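Local coordinates for protein pyruvate kinase 1 (PDB 4KCT) that catalyses the transfer of phosphate from phosphoenolpyruvate to ADP, yielding pyruvate and ATP, and also has an intrinsic decarboxylase activity toward oxaloacetate, at residues Gln131-Val136 with Val154-Asp159; Pro307-Ala312 with Val344-Arg349; Val479-His484 with Pro490-Leu495. All coordinates share one frame; numbering follows the deposited sequence.

The three contacts lie in three separate parts of the subunit and share no helix or strand. Contact 1 is the most peripheral, some 35 Å (centre to centre) from the middle of the chain. There the mixed-sheet B domain ties a short helix to the turn after a strand through one threonine hydroxyl and a water. Contact 2 sits on the outside of the parallel barrel, where helix 340-356 sends an aromatic ring against a proline, so its chemistry is dispersive. Contact 3 is the most buried, a hairpin of the C-terminal domain dense with backbone and side-chain hydrogen bonds. Contacts 2 and 3 both border neighbouring subunits, whereas contact 1 touches none.

Contact 1: residues Gln131-Val136 with Val154-Asp159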
# COMPACT_ATOMS: atom_id res chain seq x y z
N GLN A 131 24.85 -31.07 33.57
CA GLN A 131 23.92 -31.59 32.56
C GLN A 131 24.52 -31.72 31.16
O GLN A 131 23.79 -31.88 30.19
CB GLN A 131 22.67 -30.73 32.52
CG GLN A 131 21.80 -30.87 33.76
CD GLN A 131 21.13 -32.22 33.82
OE1 GLN A 131 20.68 -32.74 32.79
NE2 GLN A 131 21.17 -32.85 34.99
N LEU A 132 25.85 -31.62 31.06
CA LEU A 132 26.49 -31.56 29.73
C LEU A 132 26.02 -32.70 28.79
O LEU A 132 25.73 -32.45 27.62
CB LEU A 132 28.02 -31.58 29.86
CG LEU A 132 28.81 -31.60 28.55
CD1 LEU A 132 28.67 -30.26 27.85
CD2 LEU A 132 30.28 -31.91 28.81
N THR A 133 25.95 -33.93 29.29
CA THR A 133 25.66 -35.07 28.40
C THR A 133 24.19 -35.16 28.03
O THR A 133 23.83 -35.92 27.14
CB THR A 133 26.10 -36.43 29.00
OG1 THR A 133 25.38 -36.67 30.21
CG2 THR A 133 27.59 -36.44 29.27
N ASN A 134 23.34 -34.39 28.70
CA ASN A 134 21.98 -34.19 28.22
C ASN A 134 21.84 -33.04 27.25
O ASN A 134 20.92 -33.01 26.47
CB ASN A 134 21.02 -33.98 29.39
CG ASN A 134 20.90 -35.19 30.26
OD1 ASN A 134 21.03 -36.31 29.77
ND2 ASN A 134 20.79 -34.98 31.56
N ALA A 135 22.70 -32.04 27.39
CA ALA A 135 22.56 -30.81 26.63
C ALA A 135 23.04 -30.98 25.20
O ALA A 135 22.47 -30.42 24.28
CB ALA A 135 23.31 -29.67 27.30
N VAL A 136 24.17 -31.67 25.02
CA VAL A 136 24.77 -31.81 23.70
C VAL A 136 24.83 -33.26 23.23
O VAL A 136 25.25 -34.14 23.97
CB VAL A 136 26.17 -31.13 23.60
CG1 VAL A 136 27.15 -31.78 24.54
CG2 VAL A 136 26.69 -31.20 22.17
N VAL A 154 31.62 -36.77 19.28
CA VAL A 154 31.59 -38.00 18.50
C VAL A 154 30.62 -39.00 19.11
O VAL A 154 29.78 -39.56 18.42
CB VAL A 154 32.98 -38.67 18.41
CG1 VAL A 154 32.90 -39.93 17.56
CG2 VAL A 154 34.02 -37.71 17.84
N SER A 155 30.74 -39.22 20.42
CA SER A 155 29.88 -40.19 21.08
C SER A 155 29.77 -39.91 22.57
O SER A 155 30.62 -39.22 23.15
CB SER A 155 30.40 -41.61 20.86
OG SER A 155 31.71 -41.74 21.38
N LYS A 156 28.71 -40.40 23.17
CA LYS A 156 28.58 -40.38 24.61
C LYS A 156 29.14 -41.67 25.21
O LYS A 156 28.67 -42.75 24.88
CB LYS A 156 27.11 -40.24 24.99
CG LYS A 156 26.86 -40.39 26.48
CD LYS A 156 25.59 -39.66 26.88
CE LYS A 156 24.69 -40.55 27.69
NZ LYS A 156 23.45 -39.81 28.05
N GLU A 157 30.15 -41.56 26.08
CA GLU A 157 30.82 -42.74 26.66
C GLU A 157 30.10 -43.30 27.89
O GLU A 157 30.01 -44.52 28.07
CB GLU A 157 32.27 -42.44 27.01
CG GLU A 157 33.11 -42.01 25.81
CD GLU A 157 33.10 -43.06 24.70
OE1 GLU A 157 32.33 -42.89 23.72
OE2 GLU A 157 33.80 -44.08 24.85
N ASP A 158 29.70 -42.41 28.80
CA ASP A 158 28.83 -42.76 29.93
C ASP A 158 28.09 -41.49 30.33
O ASP A 158 28.11 -40.51 29.58
CB ASP A 158 29.65 -43.32 31.10
CG ASP A 158 30.76 -42.38 31.56
OD1 ASP A 158 30.53 -41.15 31.66
OD2 ASP A 158 31.84 -42.87 31.88
N ASP A 159 27.35 -41.51 31.43
CA ASP A 159 26.44 -40.38 31.68
C ASP A 159 27.18 -39.11 32.08
O ASP A 159 26.58 -38.04 32.16
CB ASP A 159 25.36 -40.73 32.71
CG ASP A 159 25.93 -41.07 34.05
OD1 ASP A 159 27.09 -41.53 34.08
OD2 ASP A 159 25.22 -40.91 35.08
O HOH W 1 26.79 -34.82 31.91
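In the B domain, the mixed-sheet unit inserted between the third and fourth strands of the barrel, Thr-133 of the short helix 132-135 docks on Asp-159, in the turn that ends strand 149-158. The evidence is a hydrogen bond from Thr-133 OG1 to Asp-159 O, 2.7 Å long. Its approach is not the textbook one: the C=O...OG1 angle is 128°, and the hydroxyl stands 45° above the carbonyl plane. A chi1 of 62° sets OG1 between the backbone N and the carbonyl carbon, and this turns the hydroxyl to the strand end. The methyl group follows, with Thr-133 CG2 3.5 Å from Asp-159 O.

A water makes a second, indirect link. It accepts from Thr-133 N at 2.9 Å and donates to Asp-159 O at 3.2 Å, so an amide in the first turn of the helix is supplied with an acceptor. Beside this polar pair, Lys-156 lies alongside the threonine. Its chain runs out extended and then bends at chi3, bringing Lys-156 CD to 3.9 Å from Thr-133 CB; the ammonium NZ stays 4.0 Å from Thr-133 O, so the touching is aliphatic. Thr-133 also touches Leu-162 of strand 161-166, the partner of 149-158 in the hairpin. Within the helix segment, Asn-134 ND2 bonds back to Gln-131 OE1 at 2.6 Å.

Thr-133 thus holds the turn directly through OG1 and through water from N. The tilted hydroxyl and the water share one carbonyl oxygen, Asp-159 O, which has two donors in this partly buried, peripheral site.

Contact 2: residues Pro307-Ala312 with Val344-Arg349; sequences PRPTRA and VQYMAR
On the outside of the barrel, Tyr-346 of helix 340-356 reaches across to Pro-309, in the loop just ahead of helix 311-323. Pro-309 CD sits over the middle of the ring, 3.7 Å from the centroid of the Tyr-346 ring and 6° off its normal, which is the geometry of a CH-pi contact. The two side chains cross at about a right angle; CD does most of the touching, with Pro-309 CG near the rim at 4.1 Å from Tyr-346 CD1. The phenol swings out from its helix to meet the proline at a first torsion (-99°) well away from a staggered value.

Helices 311-323 and 340-356 follow the seventh and eighth strands of the TIM barrel, so the contact joins consecutive beta-alpha units. On the opposite face, Arg-349, one turn further along the same helix, lays NH1 above the ring centre. At the phenol end, Arg-308 passes with its aliphatic part, CG lying 3.6 Å from Tyr-346 OH. Its guanidinium continues toward the second subunit, where NH2 donates to Gly-267 O. Arg-311 pairs with Asp-146 of that subunit and binds the carbonyl oxygens of its Arg-263 and Gly-264, residues of the pyruvate pocket, so segment 307-312 reaches the neighbour's active site.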
# COMPACT_ATOMS: atom_id res chain seq x y z
N PRO A 307 42.61 6.12 14.96
CA PRO A 307 41.92 7.37 15.16
C PRO A 307 40.67 7.52 14.26
O PRO A 307 39.93 8.48 14.39
CB PRO A 307 43.00 8.43 14.78
CG PRO A 307 43.90 7.71 13.85
CD PRO A 307 43.94 6.29 14.34
N ARG A 308 40.48 6.58 13.34
CA ARG A 308 39.29 6.58 12.46
C ARG A 308 38.76 5.17 12.38
O ARG A 308 39.52 4.22 12.54
CB ARG A 308 39.67 7.06 11.04
CG ARG A 308 40.13 8.51 10.96
CD ARG A 308 40.53 8.90 9.53
NE ARG A 308 39.94 7.98 8.54
CZ ARG A 308 39.17 8.35 7.52
NH1 ARG A 308 38.87 9.63 7.33
NH2 ARG A 308 38.67 7.43 6.70
N PRO A 309 37.46 5.01 12.08
CA PRO A 309 36.87 3.67 12.03
C PRO A 309 37.03 3.07 10.62
O PRO A 309 37.39 3.79 9.68
CB PRO A 309 35.39 3.95 12.32
CG PRO A 309 35.17 5.30 11.70
CD PRO A 309 36.43 6.07 12.03
N THR A 310 36.80 1.78 10.47
CA THR A 310 36.82 1.17 9.14
C THR A 310 35.48 1.45 8.46
O THR A 310 34.52 1.89 9.10
CB THR A 310 37.00 -0.36 9.20
OG1 THR A 310 35.82 -0.95 9.78
CG2 THR A 310 38.25 -0.74 10.07
N ARG A 311 35.38 1.16 7.17
CA ARG A 311 34.15 1.43 6.44
C ARG A 311 33.01 0.54 6.94
O ARG A 311 31.85 0.96 6.98
CB ARG A 311 34.36 1.26 4.93
CG ARG A 311 35.53 2.04 4.37
CD ARG A 311 35.38 3.55 4.63
NE ARG A 311 36.51 4.33 4.05
CZ ARG A 311 37.65 4.58 4.68
NH1 ARG A 311 37.90 3.99 5.86
NH2 ARG A 311 38.63 5.26 4.07
N ALA A 312 33.34 -0.68 7.34
CA ALA A 312 32.31 -1.64 7.85
C ALA A 312 31.75 -1.14 9.16
O ALA A 312 30.57 -1.31 9.45
CB ALA A 312 32.94 -3.03 8.08
N VAL A 344 33.40 8.33 20.41
CA VAL A 344 32.05 8.78 20.74
C VAL A 344 31.58 9.87 19.78
O VAL A 344 30.44 9.85 19.31
CB VAL A 344 31.94 9.27 22.19
CG1 VAL A 344 30.60 9.98 22.43
CG2 VAL A 344 32.13 8.07 23.16
N GLN A 345 32.47 10.79 19.43
CA GLN A 345 32.15 11.82 18.46
C GLN A 345 31.81 11.25 17.07
O GLN A 345 30.84 11.69 16.45
CB GLN A 345 33.28 12.86 18.37
CG GLN A 345 33.40 13.74 19.63
CD GLN A 345 34.76 14.43 19.74
OE1 GLN A 345 35.48 14.52 18.77
NE2 GLN A 345 35.13 14.83 20.95
N TYR A 346 32.58 10.27 16.60
CA TYR A 346 32.24 9.58 15.33
C TYR A 346 30.88 8.91 15.45
O TYR A 346 30.07 8.98 14.53
CB TYR A 346 33.27 8.52 14.95
CG TYR A 346 34.27 8.97 13.94
CD1 TYR A 346 33.91 9.13 12.61
CD2 TYR A 346 35.58 9.28 14.31
CE1 TYR A 346 34.83 9.57 11.68
CE2 TYR A 346 36.50 9.74 13.39
CZ TYR A 346 36.13 9.83 12.07
OH TYR A 346 37.04 10.30 11.15
N MET A 347 30.68 8.19 16.56
CA MET A 347 29.42 7.45 16.74
C MET A 347 28.22 8.40 16.67
O MET A 347 27.25 8.14 15.97
CB MET A 347 29.41 6.72 18.08
CG MET A 347 28.20 5.78 18.18
SD MET A 347 28.39 4.56 19.52
CE MET A 347 28.66 3.05 18.55
N ALA A 348 28.34 9.55 17.33
CA ALA A 348 27.31 10.61 17.24
C ALA A 348 27.08 11.13 15.82
O ALA A 348 25.93 11.31 15.41
CB ALA A 348 27.65 11.76 18.19
N ARG A 349 28.15 11.39 15.06
CA ARG A 349 28.01 11.92 13.70
C ARG A 349 27.37 10.88 12.77
O ARG A 349 26.55 11.22 11.91
CB ARG A 349 29.38 12.35 13.12
CG ARG A 349 29.91 13.63 13.74
CD ARG A 349 31.03 14.29 12.91
NE ARG A 349 32.17 13.41 12.70
CZ ARG A 349 33.21 13.26 13.54
NH1 ARG A 349 34.22 12.47 13.22
NH2 ARG A 349 33.23 13.88 14.72

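Contact 3: residues Val479-His484 with Pro490-Leu495; sequences VVHADH and PNQTRL. With FDP (2,6-di-O-phosphono-beta-D-fructofuranose), chain F.
His-481 is hydrogen-bonded through both ring nitrogens. Its ND1 donates to Ala-482 O, 2.7 Å away in the ring plane, while its NE2 accepts from Arg-494 NH2 at 2.9 Å, the guanidinium arriving at the ring edge with the two planes 72° apart. The imidazole can reach both because CG lies over the residue's own backbone (chi1 51°).

Strands 476-481 and 492-497 form an antiparallel hairpin of the C-terminal domain. Strand 492-497 is outermost within the chain, but Gln-492 to Arg-494 pair antiparallel with a strand of the third subunit, which extends the sheet. Val-479 and Arg-494 are a hydrogen-bonded pair, Val-480 and Thr-493 a non-hydrogen-bonded one, and His-481 and Gln-492 hydrogen-bonded again, though Gln-492 N to His-481 O is weak. A water donates to Val-479 O and Gln-492 OE1 and accepts from Arg-494 NE. On the face with Thr-493, Val-480 CG1 packs on Pro-490 CB at 3.7 Å.

Beyond the strands, Asn-491 holds Asp-483 twice: its OD1 takes Asp-483 N in the carbonyl plane at 2.9 Å, and its ND2 gives to Asp-483 OD2 at 3.0 Å, from above the carboxylate plane (73° out of it). Asp-483 OD1 takes the amides of Ser-485 and Val-486. Arg-494 NH1 forms a salt bridge with Asp-483 OD2 of the third subunit, and the reverse pair forms too.

Ala-482 N donates a 3.0 Å hydrogen bond to O3 of FDP, the allosteric activator, which Ser-401, Ser-406, Lys-454 and Arg-457 also bind. Since ND1 donates and NE2 accepts, His-481 is probably neutral. Bonds run from FDP through Ala-482 N and O, His-481 ND1 and NE2, and Arg-494 NH2 and NH1 to the third subunit's Asp-483, a possible route from effector to interface.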
# COMPACT_ATOMS: atom_id res chain seq x y z
N VAL A 479 2.03 19.37 22.74
CA VAL A 479 2.16 19.28 24.21
C VAL A 479 1.17 18.24 24.72
O VAL A 479 -0.03 18.35 24.51
CB VAL A 479 1.84 20.62 24.87
CG1 VAL A 479 1.96 20.53 26.40
CG2 VAL A 479 2.73 21.72 24.31
N VAL A 480 1.69 17.27 25.46
CA VAL A 480 0.89 16.12 25.88
C VAL A 480 0.94 16.03 27.42
O VAL A 480 2.03 15.98 28.01
CB VAL A 480 1.46 14.82 25.29
CG1 VAL A 480 0.73 13.59 25.86
CG2 VAL A 480 1.39 14.85 23.74
N HIS A 481 -0.23 16.01 28.05
CA HIS A 481 -0.35 15.70 29.49
C HIS A 481 -1.80 15.43 29.79
O HIS A 481 -2.58 15.18 28.86
CB HIS A 481 0.20 16.85 30.36
CG HIS A 481 -0.35 18.22 30.03
ND1 HIS A 481 -1.61 18.63 30.41
CD2 HIS A 481 0.25 19.32 29.42
CE1 HIS A 481 -1.80 19.91 30.00
NE2 HIS A 481 -0.66 20.35 29.43
N ALA A 482 -2.21 15.46 31.06
CA ALA A 482 -3.64 15.23 31.36
C ALA A 482 -4.40 16.55 31.46
O ALA A 482 -3.78 17.63 31.57
CB ALA A 482 -3.82 14.42 32.63
N ASP A 483 -5.72 16.50 31.27
CA ASP A 483 -6.55 17.67 31.52
C ASP A 483 -6.67 17.86 33.03
O ASP A 483 -5.90 17.25 33.81
CB ASP A 483 -7.92 17.54 30.83
CG ASP A 483 -8.78 16.41 31.42
OD1 ASP A 483 -8.50 15.96 32.56
OD2 ASP A 483 -9.72 15.94 30.72
N HIS A 484 -7.49 18.80 33.45
CA HIS A 484 -7.46 19.19 34.86
C HIS A 484 -7.99 18.17 35.82
O HIS A 484 -7.68 18.23 36.99
CB HIS A 484 -8.09 20.56 35.08
CG HIS A 484 -7.22 21.70 34.58
ND1 HIS A 484 -7.61 23.01 34.64
CD2 HIS A 484 -5.96 21.70 33.94
CE1 HIS A 484 -6.67 23.79 34.05
NE2 HIS A 484 -5.66 22.99 33.63
N PRO A 490 -1.73 10.58 30.47
CA PRO A 490 -2.11 11.78 29.70
C PRO A 490 -3.32 11.49 28.79
O PRO A 490 -3.33 10.50 28.06
CB PRO A 490 -0.86 12.05 28.84
CG PRO A 490 -0.33 10.65 28.56
CD PRO A 490 -0.57 9.88 29.87
N ASN A 491 -4.35 12.33 28.86
CA ASN A 491 -5.52 12.15 27.99
C ASN A 491 -5.70 13.30 27.02
O ASN A 491 -6.76 13.42 26.39
CB ASN A 491 -6.80 11.96 28.82
CG ASN A 491 -7.27 13.26 29.47
OD1 ASN A 491 -6.47 14.04 29.99
ND2 ASN A 491 -8.59 13.54 29.35
N GLN A 492 -4.70 14.17 26.90
CA GLN A 492 -4.88 15.45 26.21
C GLN A 492 -3.63 15.74 25.35
O GLN A 492 -2.51 15.54 25.81
CB GLN A 492 -5.06 16.57 27.26
CG GLN A 492 -5.16 17.97 26.64
CD GLN A 492 -5.35 19.04 27.69
OE1 GLN A 492 -4.42 19.81 28.00
NE2 GLN A 492 -6.53 19.11 28.24
N THR A 493 -3.83 16.26 24.13
CA THR A 493 -2.74 16.83 23.33
C THR A 493 -3.17 18.21 22.88
O THR A 493 -4.34 18.39 22.48
CB THR A 493 -2.55 16.05 22.00
OG1 THR A 493 -2.67 14.64 22.22
CG2 THR A 493 -1.18 16.36 21.36
N ARG A 494 -2.23 19.14 22.81
CA ARG A 494 -2.51 20.55 22.39
C ARG A 494 -1.41 20.94 21.42
O ARG A 494 -0.25 20.59 21.64
CB ARG A 494 -2.39 21.50 23.58
CG ARG A 494 -3.43 21.34 24.66
CD ARG A 494 -3.30 22.46 25.66
NE ARG A 494 -2.21 22.26 26.61
CZ ARG A 494 -1.68 23.27 27.30
NH1 ARG A 494 -2.11 24.51 27.10
NH2 ARG A 494 -0.80 23.03 28.25
N LEU A 495 -1.73 21.77 20.44
CA LEU A 495 -0.71 22.45 19.65
C LEU A 495 -0.59 23.86 20.18
O LEU A 495 -1.57 24.59 20.19
CB LEU A 495 -1.09 22.51 18.17
CG LEU A 495 -1.39 21.21 17.44
CD1 LEU A 495 -1.02 21.27 15.96
CD2 LEU A 495 -0.74 20.03 18.11
P1 FDP F . 0.42 14.71 36.67
O1P FDP F . 0.04 15.96 35.91
O2P FDP F . 1.83 14.79 37.21
O3P FDP F . -0.62 14.21 37.66
O1 FDP F . -1.86 12.18 36.44
C1 FDP F . -1.85 13.01 35.27
C2 FDP F . -0.45 12.98 34.66
O2 FDP F . 0.56 13.53 35.55
C3 FDP F . -0.38 13.67 33.31
O3 FDP F . -0.39 15.09 33.43
C4 FDP F . 0.96 13.17 32.80
O4 FDP F . 1.15 13.37 31.39
C5 FDP F . 0.87 11.70 33.17
O5 FDP F . -0.06 11.63 34.32
C6 FDP F . 2.23 11.14 33.54
O6 FDP F . 2.13 9.71 33.57
P2 FDP F . 3.49 8.83 33.60
O4P FDP F . 4.16 9.10 32.24
O5P FDP F . 4.25 9.38 34.77
O6P FDP F . 3.01 7.41 33.75
O HOH W 2 -1.68 19.12 26.73